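PDB 3UQZ: DNA processing protein DprA, which binds single-stranded DNA cooperatively, protects it from nucleases and helps load the RecA recombinase onto it during natural transformation. Local coordinates for residues F68-S73 and G168-Y173; V128-E133 and L155-K160; S140-G145 and A149-A154; S192-G197 and K202-A207. All blocks are in the same frame, centred on the assembly; numbering follows the deposited sequence.

Interaction 1 of 4, residues F68-S73 and G168-Y173; sequences FQKFPS and GLDVFY
One face of the Phe71 ring is covered by Leu169, whose CB stands over the middle of the ring, 3.6 Å from its centroid and only 4° off the ring normal, a CH-pi contact. At the rim, CB of Asp170 lies in the ring plane, 3.9 Å from Phe71 CZ. The side chains of Phe71 and Leu169 run antiparallel alongside each other, which brings the branch atom Leu169 CD1 back to the root of the aromatic residue, 3.8 Å from Phe71 CB. Leu169 and Asp170 belong to the type I beta turn Gly168-Val171, closed by Val171 N to Gly168 O at 3.0 Å.

Beside this apolar patch runs a salt bridge. The chain of Lys70 is fully extended, with CG anti to the backbone N (chi1 -162°), and it carries NZ to 2.6 Å from Asp170 OD2, crossing the aspartate at about a right angle. The ammonium group uses the anti lone pair of OD2, the one turned away from OD1. The other oxygen, OD1, accepts a hydrogen bond from the backbone N of Gly197, so the carboxylate is held at both ends.

The contact joins the segment that leaves helix 61-69 to the loop following strand 161-164 of the Rossmann-like domain; Leu169 also packs on Phe96 of strand 94-99 and on Val190. With Lys70 exposed and Leu169 buried, the pairing places charge on the solvent side and apolar surface inward, and the lysine would probably favour the ionised form of Asp170.

Interaction 2 of 4, residues V128-E133 and L155-K160; sequences VIQGLE and LQNGGK
Gln130 and Asn157 meet where two neighbouring helices of the Rossmann-like domain, 119-130 and 146-157, come to their C-terminal ends. Their side chains run obliquely to one another, with the two amide planes 30° apart, yet no direct hydrogen bond joins them. What touches is the aliphatic part of the glutamine: Asn157 OD1 lies 3.5 Å from Gln130 CG. Asn157 points its side chain from the backbone toward helix 119-130, and its ND2 is 4.1 Å from Gln130 CA.

Gln130 itself extends beyond CG, with CG anti to its carbonyl carbon (chi1 -83°). That course takes its amide past Asn157 toward Gln156, and a water spans the remaining distance between the two glutamines. Both helices end close by. A type I turn runs from Gln130 to Glu133, and Glu133 leaves helical geometry with positive phi, while a Schellman motif terminates helix 146-157 at Gly158, also with positive phi. Deeper in the same interface, Ile129 packs on Ala150 and Ala153 of helix 146-157, so the polar pair forms the solvent-facing margin of an apolar helix-helix seam. The backbone O of Asn157 takes a hydrogen bond from Asn134 ND2, a further tie to the chain that follows the first helix. In the bridge, the water accepts from Gln130 NE2 at 3.0 Å and donates to Gln156 OE1 at 2.6 Å.

Interaction 3 of 4, residues S140-G145 and A149-A154; sequences SGLAKG and AAHMAA
His151 reaches from helix 146-157 into the bend of the chain made by Ser140, Gly141 and Leu142. Its CB leaves the helix in the direction of that bend, and CG lies anti to the carbonyl carbon (chi1 -73°), which sends the imidazole from the helix to the end of strand 137-140. Along one side of the ring, Leu142 CD1 packs against it, the leucine side chain crossing the histidine at about a right angle. At the outer end, the backbone N of Leu142 lies at the edge of the imidazole, in its plane. Ser140 CB comes up to the ring obliquely, and so does the backbone N of Gly141.

Ser140 OG is hydrogen-bonded to Val111 O of the adjacent strand 108-113, and it lies 4.4 Å from Ala150 CB. Leu142, with positive phi, packs further on Ala163 and on Leu180 and Ile184 of helix 178-187, while His151 also touches Thr161, Ala163 and Ile184.

Closer to the helix start, Gly145 occupies the N-cap position. Ala149 N donates to Gly145 O at 3.1 Å, with an N-H...O angle of 160°, in the carbonyl plane. The whole is a strand-loop-helix unit of a Rossmann-like fold: strand 137-140 of the parallel part of the mixed sheet comes to its end, the loop turns back, and helix 146-157 packs against the strand it follows.

Interaction 4 of 4, residues S192-G197 and K202-A207; sequences SEYGPG and KFHFPA
A loop after strand 189-192 of the Rossmann-like domain folds back onto the N-terminal part of helix 204-215, and an aromatic stack joins the two. The rings of Tyr194 and His204 lie face to face, centroids 3.9 Å apart and planes 17° from parallel. The overlap is offset: Tyr194 CE1 sits 3.5 Å from His204 CD2, and His204 CG lies above the rim of the tyrosine ring. Tyr194 CG is anti to its carbonyl carbon (chi1 -46°), the torsion that sends the ring across to the helix. CB of Glu193 covers the opposite face of that ring, while Phe203 CE1 meets the imidazole at its edge.

The phenol end goes past the histidine ring to the helix backbone. Tyr194 OH approaches His204 CA to 3.3 Å and Ala207 CB to 3.6 Å. At the root of the tyrosine, Ser192 OG accepts from Tyr194 N at 3.2 Å, an ST turn; the same OG is also bonded to Thr167 O.

Both flanks of the stack are tied down by polar groups: His204 ND1 is hydrogen-bonded to Gly166 O, and Glu193 OE2 forms a salt bridge with Arg210, further along the same helix. The bond to Gly166 probably helps to hold the imidazole's rotation. The contact is thus mainly one of ring stacking and van der Waals packing, and the bond from Tyr194 OH to His204 O, at 3.4 Å, is at most weak.

Interaction 3 is the buried one, interaction 2 lies at the surface, and interactions 1 and 4 are partly buried. Interactions 2 and 3 share helix 146-157: interaction 3 holds its earlier part against the end of strand 137-140 and the loop after it, interaction 2 its C-terminal end against helix 119-130, and a probable hydrogen bond from Gly159 N to Ala154 O links them. The carboxylate of interaction 1 reaches interaction 4, and Tyr173 packs on Phe205, joining the loop after strand 161-164 to the loop and helix after strand 189-192. The chemistry changes accordingly, from close side-chain packing plus a backbone bond in interaction 3, through ring contacts in 1 and 4, to a water bridge in 2.

Interaction 1 of 4, residues F68-S73 and G168-Y173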
loop_
_atom_site.group_PDB
_atom_site.type_symbol
_atom_site.label_atom_id
_atom_site.label_comp_id
_atom_site.label_asym_id
_atom_site.label_seq_id
_atom_site.Cartn_x
_atom_site.Cartn_y
_atom_site.Cartn_z
ATOM N N PHE A 68 -13.922 17.000 41.936
ATOM C CA PHE A 68 -13.092 17.739 40.986
ATOM C C PHE A 68 -11.600 17.741 41.366
ATOM O O PHE A 68 -10.743 17.699 40.476
ATOM C CB PHE A 68 -13.616 19.181 40.829
ATOM C CG PHE A 68 -12.753 20.095 39.992
ATOM C CD1 PHE A 68 -12.733 19.985 38.604
ATOM C CD2 PHE A 68 -11.958 21.066 40.591
ATOM C CE1 PHE A 68 -11.931 20.829 37.831
ATOM C CE2 PHE A 68 -11.152 21.907 39.820
ATOM C CZ PHE A 68 -11.139 21.779 38.446
ATOM N N GLN A 69 -11.298 17.817 42.672
ATOM C CA GLN A 69 -9.923 17.892 43.168
ATOM C C GLN A 69 -9.193 16.553 43.356
ATOM O O GLN A 69 -7.969 16.561 43.530
ATOM C CB GLN A 69 -9.838 18.794 44.410
ATOM C CG GLN A 69 -9.995 20.276 44.064
ATOM C CD GLN A 69 -10.099 21.170 45.266
ATOM O OE1 GLN A 69 -10.700 20.822 46.287
ATOM N NE2 GLN A 69 -9.567 22.376 45.146
ATOM N N LYS A 70 -9.923 15.408 43.258
ATOM C CA LYS A 70 -9.355 14.055 43.394
ATOM C C LYS A 70 -8.159 13.828 42.459
ATOM O O LYS A 70 -7.157 13.271 42.887
ATOM C CB LYS A 70 -10.425 12.966 43.201
ATOM C CG LYS A 70 -9.995 11.622 43.751
ATOM C CD LYS A 70 -10.822 10.466 43.235
ATOM C CE LYS A 70 -10.578 9.242 44.085
ATOM N NZ LYS A 70 -11.382 8.084 43.635
ATOM N N PHE A 71 -8.261 14.282 41.200
ATOM C CA PHE A 71 -7.183 14.209 40.212
ATOM C C PHE A 71 -6.958 15.612 39.648
ATOM O O PHE A 71 -7.949 16.330 39.428
ATOM C CB PHE A 71 -7.512 13.214 39.071
ATOM C CG PHE A 71 -7.633 11.773 39.506
ATOM C CD1 PHE A 71 -6.502 11.024 39.817
ATOM C CD2 PHE A 71 -8.877 11.165 39.619
ATOM C CE1 PHE A 71 -6.618 9.697 40.242
ATOM C CE2 PHE A 71 -8.988 9.834 40.028
ATOM C CZ PHE A 71 -7.858 9.106 40.323
ATOM N N PRO A 72 -5.683 16.020 39.381
ATOM C CA PRO A 72 -5.445 17.360 38.811
ATOM C C PRO A 72 -6.036 17.511 37.408
ATOM O O PRO A 72 -6.459 16.521 36.804
ATOM C CB PRO A 72 -3.911 17.488 38.810
ATOM C CG PRO A 72 -3.418 16.102 38.800
ATOM C CD PRO A 72 -4.414 15.284 39.563
ATOM N N SER A 73 -6.084 18.754 36.900
ATOM C CA SER A 73 -6.666 19.037 35.594
ATOM C C SER A 73 -6.090 20.292 34.963
ATOM O O SER A 73 -5.313 21.013 35.592
ATOM C CB SER A 73 -8.187 19.162 35.714
ATOM O OG SER A 73 -8.573 20.112 36.695
ATOM N N GLY A 168 -12.764 6.922 34.170
ATOM C CA GLY A 168 -12.197 7.794 35.189
ATOM C C GLY A 168 -10.786 7.310 35.474
ATOM O O GLY A 168 -10.467 6.138 35.191
ATOM N N LEU A 169 -9.923 8.194 36.028
ATOM C CA LEU A 169 -8.521 7.869 36.327
ATOM C C LEU A 169 -8.313 6.807 37.438
ATOM O O LEU A 169 -7.187 6.343 37.640
ATOM C CB LEU A 169 -7.678 9.144 36.564
ATOM C CG LEU A 169 -7.505 10.076 35.350
ATOM C CD1 LEU A 169 -7.143 11.439 35.777
ATOM C CD2 LEU A 169 -6.465 9.554 34.365
ATOM N N ASP A 170 -9.406 6.405 38.120
ATOM C CA ASP A 170 -9.434 5.394 39.190
ATOM C C ASP A 170 -10.151 4.121 38.714
ATOM O O ASP A 170 -10.432 3.216 39.517
ATOM C CB ASP A 170 -10.107 5.959 40.465
ATOM C CG ASP A 170 -11.444 6.674 40.282
ATOM O OD1 ASP A 170 -11.942 6.743 39.127
ATOM O OD2 ASP A 170 -11.967 7.208 41.277
ATOM N N VAL A 171 -10.463 4.077 37.400
ATOM C CA VAL A 171 -11.145 2.974 36.717
ATOM C C VAL A 171 -10.194 2.396 35.653
ATOM O O VAL A 171 -9.445 3.139 35.013
ATOM C CB VAL A 171 -12.527 3.407 36.146
ATOM C CG1 VAL A 171 -13.209 2.274 35.379
ATOM C CG2 VAL A 171 -13.438 3.939 37.252
ATOM N N PHE A 172 -10.209 1.069 35.481
ATOM C CA PHE A 172 -9.285 0.424 34.572
ATOM C C PHE A 172 -9.969 -0.367 33.472
ATOM O O PHE A 172 -10.693 -1.316 33.768
ATOM C CB PHE A 172 -8.260 -0.411 35.377
ATOM C CG PHE A 172 -7.544 0.401 36.441
ATOM C CD1 PHE A 172 -6.395 1.124 36.134
ATOM C CD2 PHE A 172 -8.063 0.504 37.729
ATOM C CE1 PHE A 172 -5.772 1.920 37.095
ATOM C CE2 PHE A 172 -7.443 1.307 38.688
ATOM C CZ PHE A 172 -6.295 2.002 38.367
ATOM N N TYR A 173 -9.784 0.044 32.202
ATOM C CA TYR A 173 -10.354 -0.679 31.065
ATOM C C TYR A 173 -9.369 -0.814 29.901
ATOM O O TYR A 173 -8.922 0.202 29.375
ATOM C CB TYR A 173 -11.715 -0.121 30.604
ATOM C CG TYR A 173 -12.342 -0.932 29.485
ATOM C CD1 TYR A 173 -13.165 -2.021 29.760
ATOM C CD2 TYR A 173 -12.099 -0.619 28.150
ATOM C CE1 TYR A 173 -13.735 -2.774 28.737
ATOM C CE2 TYR A 173 -12.654 -1.373 27.118
ATOM C CZ TYR A 173 -13.472 -2.452 27.416
ATOM O OH TYR A 173 -14.031 -3.194 26.404
#

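Interaction 2 of 4, residues V128-E133 and L155-K160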
loop_
_atom_site.group_PDB
_atom_site.type_symbol
_atom_site.label_atom_id
_atom_site.label_comp_id
_atom_site.label_asym_id
_atom_site.label_seq_id
_atom_site.Cartn_x
_atom_site.Cartn_y
_atom_site.Cartn_z
ATOM N N VAL A 128 8.251 -0.824 13.767
ATOM C CA VAL A 128 8.088 0.576 13.358
ATOM C C VAL A 128 8.474 1.536 14.513
ATOM O O VAL A 128 9.228 2.480 14.278
ATOM C CB VAL A 128 6.682 0.875 12.760
ATOM C CG1 VAL A 128 6.505 2.365 12.431
ATOM C CG2 VAL A 128 6.427 0.021 11.521
ATOM N N ILE A 129 8.008 1.266 15.752
ATOM C CA ILE A 129 8.324 2.096 16.919
ATOM C C ILE A 129 9.821 2.093 17.234
ATOM O O ILE A 129 10.384 3.159 17.484
ATOM C CB ILE A 129 7.414 1.785 18.137
ATOM C CG1 ILE A 129 5.986 2.316 17.873
ATOM C CG2 ILE A 129 7.992 2.351 19.468
ATOM C CD1 ILE A 129 4.963 1.795 18.782
ATOM N N GLN A 130 10.472 0.911 17.181
ATOM C CA GLN A 130 11.911 0.778 17.426
ATOM C C GLN A 130 12.708 1.663 16.460
ATOM O O GLN A 130 13.601 2.377 16.899
ATOM C CB GLN A 130 12.346 -0.687 17.335
ATOM C CG GLN A 130 12.124 -1.470 18.628
ATOM C CD GLN A 130 12.061 -2.981 18.452
ATOM O OE1 GLN A 130 12.170 -3.532 17.346
ATOM N NE2 GLN A 130 11.867 -3.688 19.557
ATOM N N GLY A 131 12.303 1.678 15.188
ATOM C CA GLY A 131 12.897 2.489 14.128
ATOM C C GLY A 131 12.710 3.988 14.281
ATOM O O GLY A 131 13.398 4.756 13.607
ATOM N N LEU A 132 11.772 4.426 15.158
ATOM C CA LEU A 132 11.511 5.840 15.447
ATOM C C LEU A 132 12.629 6.442 16.314
ATOM O O LEU A 132 12.793 7.659 16.333
ATOM C CB LEU A 132 10.131 6.056 16.099
ATOM C CG LEU A 132 8.895 5.833 15.208
ATOM C CD1 LEU A 132 7.636 5.887 16.032
ATOM C CD2 LEU A 132 8.812 6.845 14.073
ATOM N N GLU A 133 13.422 5.575 16.986
ATOM C CA GLU A 133 14.596 5.903 17.814
ATOM C C GLU A 133 14.291 6.930 18.900
ATOM O O GLU A 133 15.048 7.885 19.080
ATOM C CB GLU A 133 15.824 6.335 16.949
ATOM C CG GLU A 133 15.951 5.674 15.581
ATOM C CD GLU A 133 17.287 5.826 14.886
ATOM O OE1 GLU A 133 17.550 6.886 14.269
ATOM O OE2 GLU A 133 18.050 4.837 14.915
ATOM N N LEU A 155 7.972 1.913 25.968
ATOM C CA LEU A 155 8.560 1.648 27.286
ATOM C C LEU A 155 9.857 0.860 27.210
ATOM O O LEU A 155 10.855 1.270 27.807
ATOM C CB LEU A 155 7.548 0.960 28.214
ATOM C CG LEU A 155 6.284 1.761 28.547
ATOM C CD1 LEU A 155 5.362 0.969 29.430
ATOM C CD2 LEU A 155 6.609 3.069 29.192
ATOM N N GLN A 156 9.856 -0.222 26.423
ATOM C CA GLN A 156 11.028 -1.053 26.218
ATOM C C GLN A 156 12.191 -0.328 25.556
ATOM O O GLN A 156 13.340 -0.563 25.931
ATOM C CB GLN A 156 10.673 -2.331 25.467
ATOM C CG GLN A 156 11.035 -3.550 26.296
ATOM C CD GLN A 156 11.641 -4.678 25.493
ATOM O OE1 GLN A 156 11.089 -5.106 24.476
ATOM N NE2 GLN A 156 12.763 -5.232 25.965
ATOM N N ASN A 157 11.908 0.562 24.609
ATOM C CA ASN A 157 12.959 1.295 23.918
ATOM C C ASN A 157 13.613 2.377 24.791
ATOM O O ASN A 157 14.692 2.870 24.460
ATOM C CB ASN A 157 12.427 1.876 22.595
ATOM C CG ASN A 157 13.321 1.592 21.411
ATOM O OD1 ASN A 157 13.699 0.438 21.138
ATOM N ND2 ASN A 157 13.680 2.644 20.678
ATOM N N GLY A 158 12.971 2.700 25.906
ATOM C CA GLY A 158 13.405 3.750 26.818
ATOM C C GLY A 158 12.807 5.091 26.425
ATOM O O GLY A 158 13.380 6.148 26.716
ATOM N N GLY A 159 11.656 5.037 25.750
ATOM C CA GLY A 159 10.929 6.206 25.269
ATOM C C GLY A 159 9.760 6.617 26.138
ATOM O O GLY A 159 9.549 6.071 27.224
ATOM N N LYS A 160 8.982 7.587 25.656
ATOM C CA LYS A 160 7.851 8.129 26.406
ATOM C C LYS A 160 6.515 7.808 25.774
ATOM O O LYS A 160 6.425 7.745 24.552
ATOM C CB LYS A 160 8.014 9.651 26.604
ATOM C CG LYS A 160 9.320 10.093 27.311
ATOM C CD LYS A 160 9.593 9.480 28.709
ATOM C CE LYS A 160 8.700 9.982 29.823
ATOM N NZ LYS A 160 9.015 9.320 31.117
HETATM O O HOH W 1 11.359 -3.432 22.474
#

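Interaction 3 of 4, residues S140-G145 and A149-A154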
loop_
_atom_site.group_PDB
_atom_site.type_symbol
_atom_site.label_atom_id
_atom_site.label_comp_id
_atom_site.label_asym_id
_atom_site.label_seq_id
_atom_site.Cartn_x
_atom_site.Cartn_y
_atom_site.Cartn_z
ATOM N N SER A 140 -1.447 6.690 22.528
ATOM C CA SER A 140 -2.415 5.624 22.274
ATOM C C SER A 140 -3.466 5.552 23.386
ATOM O O SER A 140 -3.377 6.311 24.342
ATOM C CB SER A 140 -1.716 4.287 22.047
ATOM O OG SER A 140 -2.546 3.441 21.272
ATOM N N GLY A 141 -4.456 4.671 23.246
ATOM C CA GLY A 141 -5.584 4.591 24.167
ATOM C C GLY A 141 -5.694 3.462 25.161
ATOM O O GLY A 141 -6.774 3.240 25.717
ATOM N N LEU A 142 -4.599 2.749 25.411
ATOM C CA LEU A 142 -4.542 1.665 26.412
ATOM C C LEU A 142 -5.468 0.454 26.160
ATOM O O LEU A 142 -5.617 -0.390 27.043
ATOM C CB LEU A 142 -4.755 2.255 27.822
ATOM C CG LEU A 142 -3.819 1.885 28.956
ATOM C CD1 LEU A 142 -2.446 1.436 28.481
ATOM C CD2 LEU A 142 -3.682 3.044 29.882
ATOM N N ALA A 143 -6.062 0.351 24.958
ATOM C CA ALA A 143 -6.925 -0.767 24.568
ATOM C C ALA A 143 -6.073 -2.025 24.384
ATOM O O ALA A 143 -4.850 -1.931 24.182
ATOM C CB ALA A 143 -7.627 -0.445 23.261
ATOM N N LYS A 144 -6.713 -3.205 24.435
ATOM C CA LYS A 144 -5.972 -4.436 24.203
ATOM C C LYS A 144 -5.600 -4.527 22.723
ATOM O O LYS A 144 -6.232 -3.876 21.891
ATOM C CB LYS A 144 -6.724 -5.682 24.721
ATOM C CG LYS A 144 -8.028 -6.047 24.027
ATOM C CD LYS A 144 -8.676 -7.242 24.731
ATOM C CE LYS A 144 -10.033 -7.602 24.164
ATOM N NZ LYS A 144 -10.742 -8.609 25.004
ATOM N N GLY A 145 -4.524 -5.234 22.424
ATOM C CA GLY A 145 -4.082 -5.393 21.049
ATOM C C GLY A 145 -3.009 -4.416 20.645
ATOM O O GLY A 145 -1.994 -4.305 21.333
ATOM N N ALA A 149 0.528 -2.944 22.550
ATOM C CA ALA A 149 1.808 -3.218 21.901
ATOM C C ALA A 149 2.560 -1.924 21.603
ATOM O O ALA A 149 3.786 -1.902 21.672
ATOM C CB ALA A 149 1.585 -4.002 20.622
ATOM N N ALA A 150 1.815 -0.839 21.307
ATOM C CA ALA A 150 2.362 0.490 21.049
ATOM C C ALA A 150 3.020 1.069 22.320
ATOM O O ALA A 150 4.162 1.534 22.266
ATOM C CB ALA A 150 1.270 1.415 20.545
ATOM N N HIS A 151 2.305 0.991 23.464
ATOM C CA HIS A 151 2.746 1.477 24.766
ATOM C C HIS A 151 3.962 0.699 25.251
ATOM O O HIS A 151 4.965 1.309 25.594
ATOM C CB HIS A 151 1.605 1.379 25.791
ATOM C CG HIS A 151 0.515 2.394 25.603
ATOM N ND1 HIS A 151 -0.808 2.021 25.498
ATOM C CD2 HIS A 151 0.587 3.745 25.560
ATOM C CE1 HIS A 151 -1.489 3.145 25.386
ATOM N NE2 HIS A 151 -0.692 4.205 25.407
HETATM N N MSE A 152 3.900 -0.646 25.224
HETATM C CA MSE A 152 5.005 -1.515 25.641
HETATM C C MSE A 152 6.281 -1.346 24.812
HETATM O O MSE A 152 7.377 -1.387 25.374
HETATM C CB MSE A 152 4.556 -2.975 25.734
HETATM C CG MSE A 152 3.561 -3.199 26.862
HETATM SE SE MSE A 152 2.822 -4.965 26.894
HETATM C CE MSE A 152 4.421 -5.798 27.374
ATOM N N ALA A 153 6.141 -1.101 23.508
ATOM C CA ALA A 153 7.273 -0.869 22.617
ATOM C C ALA A 153 7.990 0.454 22.937
ATOM O O ALA A 153 9.220 0.516 22.866
ATOM C CB ALA A 153 6.816 -0.890 21.171
ATOM N N ALA A 154 7.224 1.493 23.310
ATOM C CA ALA A 154 7.747 2.799 23.707
ATOM C C ALA A 154 8.546 2.630 24.994
ATOM O O ALA A 154 9.691 3.074 25.065
ATOM C CB ALA A 154 6.601 3.782 23.922
#

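Interaction 4 of 4, residues S192-G197 and K202-A207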
loop_
_atom_site.group_PDB
_atom_site.type_symbol
_atom_site.label_atom_id
_atom_site.label_comp_id
_atom_site.label_asym_id
_atom_site.label_seq_id
_atom_site.Cartn_x
_atom_site.Cartn_y
_atom_site.Cartn_z
ATOM N N SER A 192 -7.693 12.014 30.580
ATOM C CA SER A 192 -9.114 11.633 30.584
ATOM C C SER A 192 -10.040 12.847 30.653
ATOM O O SER A 192 -9.725 13.829 31.320
ATOM C CB SER A 192 -9.425 10.685 31.743
ATOM O OG SER A 192 -10.736 10.156 31.630
ATOM N N GLU A 193 -11.187 12.767 29.981
ATOM C CA GLU A 193 -12.216 13.811 29.998
ATOM C C GLU A 193 -13.231 13.475 31.094
ATOM O O GLU A 193 -14.043 14.317 31.445
ATOM C CB GLU A 193 -12.955 13.825 28.652
ATOM C CG GLU A 193 -12.624 15.007 27.764
ATOM C CD GLU A 193 -13.446 15.074 26.495
ATOM O OE1 GLU A 193 -13.711 16.200 26.024
ATOM O OE2 GLU A 193 -13.875 14.008 25.998
ATOM N N TYR A 194 -13.188 12.231 31.603
ATOM C CA TYR A 194 -14.105 11.660 32.576
ATOM C C TYR A 194 -13.640 11.775 34.017
ATOM O O TYR A 194 -12.469 11.584 34.326
ATOM C CB TYR A 194 -14.449 10.213 32.180
ATOM C CG TYR A 194 -14.769 10.118 30.703
ATOM C CD1 TYR A 194 -15.956 10.644 30.192
ATOM C CD2 TYR A 194 -13.836 9.626 29.798
ATOM C CE1 TYR A 194 -16.210 10.663 28.822
ATOM C CE2 TYR A 194 -14.086 9.628 28.426
ATOM C CZ TYR A 194 -15.280 10.135 27.945
ATOM O OH TYR A 194 -15.529 10.166 26.598
ATOM N N GLY A 195 -14.579 12.120 34.883
ATOM C CA GLY A 195 -14.334 12.318 36.303
ATOM C C GLY A 195 -14.245 11.030 37.092
ATOM O O GLY A 195 -14.430 9.949 36.528
ATOM N N PRO A 196 -13.980 11.118 38.416
ATOM C CA PRO A 196 -13.833 9.897 39.230
ATOM C C PRO A 196 -14.971 8.880 39.159
ATOM O O PRO A 196 -16.147 9.248 39.180
ATOM C CB PRO A 196 -13.640 10.447 40.645
ATOM C CG PRO A 196 -13.054 11.809 40.444
ATOM C CD PRO A 196 -13.739 12.332 39.223
ATOM N N GLY A 197 -14.610 7.611 39.037
ATOM C CA GLY A 197 -15.564 6.510 39.010
ATOM C C GLY A 197 -16.353 6.276 37.739
ATOM O O GLY A 197 -17.188 5.370 37.714
ATOM N N LYS A 202 -19.761 2.673 26.007
ATOM C CA LYS A 202 -19.440 2.553 24.576
ATOM C C LYS A 202 -19.014 3.837 23.885
ATOM O O LYS A 202 -17.950 3.853 23.272
ATOM C CB LYS A 202 -20.552 1.833 23.805
ATOM C CG LYS A 202 -20.228 0.372 23.427
ATOM C CD LYS A 202 -19.468 -0.479 24.486
ATOM C CE LYS A 202 -20.330 -1.216 25.493
ATOM N NZ LYS A 202 -19.494 -1.971 26.469
ATOM N N PHE A 203 -19.807 4.920 24.035
ATOM C CA PHE A 203 -19.568 6.222 23.401
ATOM C C PHE A 203 -18.293 6.957 23.841
ATOM O O PHE A 203 -17.855 7.878 23.147
ATOM C CB PHE A 203 -20.809 7.127 23.516
ATOM C CG PHE A 203 -21.039 7.772 24.863
ATOM C CD1 PHE A 203 -20.643 9.084 25.101
ATOM C CD2 PHE A 203 -21.664 7.076 25.889
ATOM C CE1 PHE A 203 -20.863 9.685 26.341
ATOM C CE2 PHE A 203 -21.883 7.679 27.129
ATOM C CZ PHE A 203 -21.486 8.983 27.344
ATOM N N HIS A 204 -17.707 6.559 24.991
ATOM C CA HIS A 204 -16.475 7.142 25.540
ATOM C C HIS A 204 -15.262 6.886 24.655
ATOM O O HIS A 204 -14.351 7.698 24.638
ATOM C CB HIS A 204 -16.185 6.606 26.953
ATOM C CG HIS A 204 -17.110 7.099 28.020
ATOM N ND1 HIS A 204 -16.939 6.726 29.337
ATOM C CD2 HIS A 204 -18.185 7.919 27.934
ATOM C CE1 HIS A 204 -17.896 7.340 30.014
ATOM N NE2 HIS A 204 -18.678 8.062 29.209
ATOM N N PHE A 205 -15.249 5.756 23.939
ATOM C CA PHE A 205 -14.150 5.324 23.081
ATOM C C PHE A 205 -13.990 6.081 21.769
ATOM O O PHE A 205 -12.910 6.650 21.589
ATOM C CB PHE A 205 -14.064 3.794 23.006
ATOM C CG PHE A 205 -13.952 3.228 24.408
ATOM C CD1 PHE A 205 -12.738 3.247 25.088
ATOM C CD2 PHE A 205 -15.083 2.779 25.087
ATOM C CE1 PHE A 205 -12.648 2.788 26.403
ATOM C CE2 PHE A 205 -14.990 2.319 26.405
ATOM C CZ PHE A 205 -13.774 2.321 27.051
ATOM N N PRO A 206 -15.033 6.234 20.901
ATOM C CA PRO A 206 -14.876 7.100 19.714
ATOM C C PRO A 206 -14.532 8.541 20.104
ATOM O O PRO A 206 -13.761 9.187 19.397
ATOM C CB PRO A 206 -16.257 7.045 19.052
ATOM C CG PRO A 206 -16.865 5.803 19.550
ATOM C CD PRO A 206 -16.398 5.664 20.954
ATOM N N ALA A 207 -15.076 9.022 21.246
ATOM C CA ALA A 207 -14.845 10.366 21.791
ATOM C C ALA A 207 -13.360 10.577 22.179
ATOM O O ALA A 207 -12.755 11.580 21.813
ATOM C CB ALA A 207 -15.761 10.606 22.986
#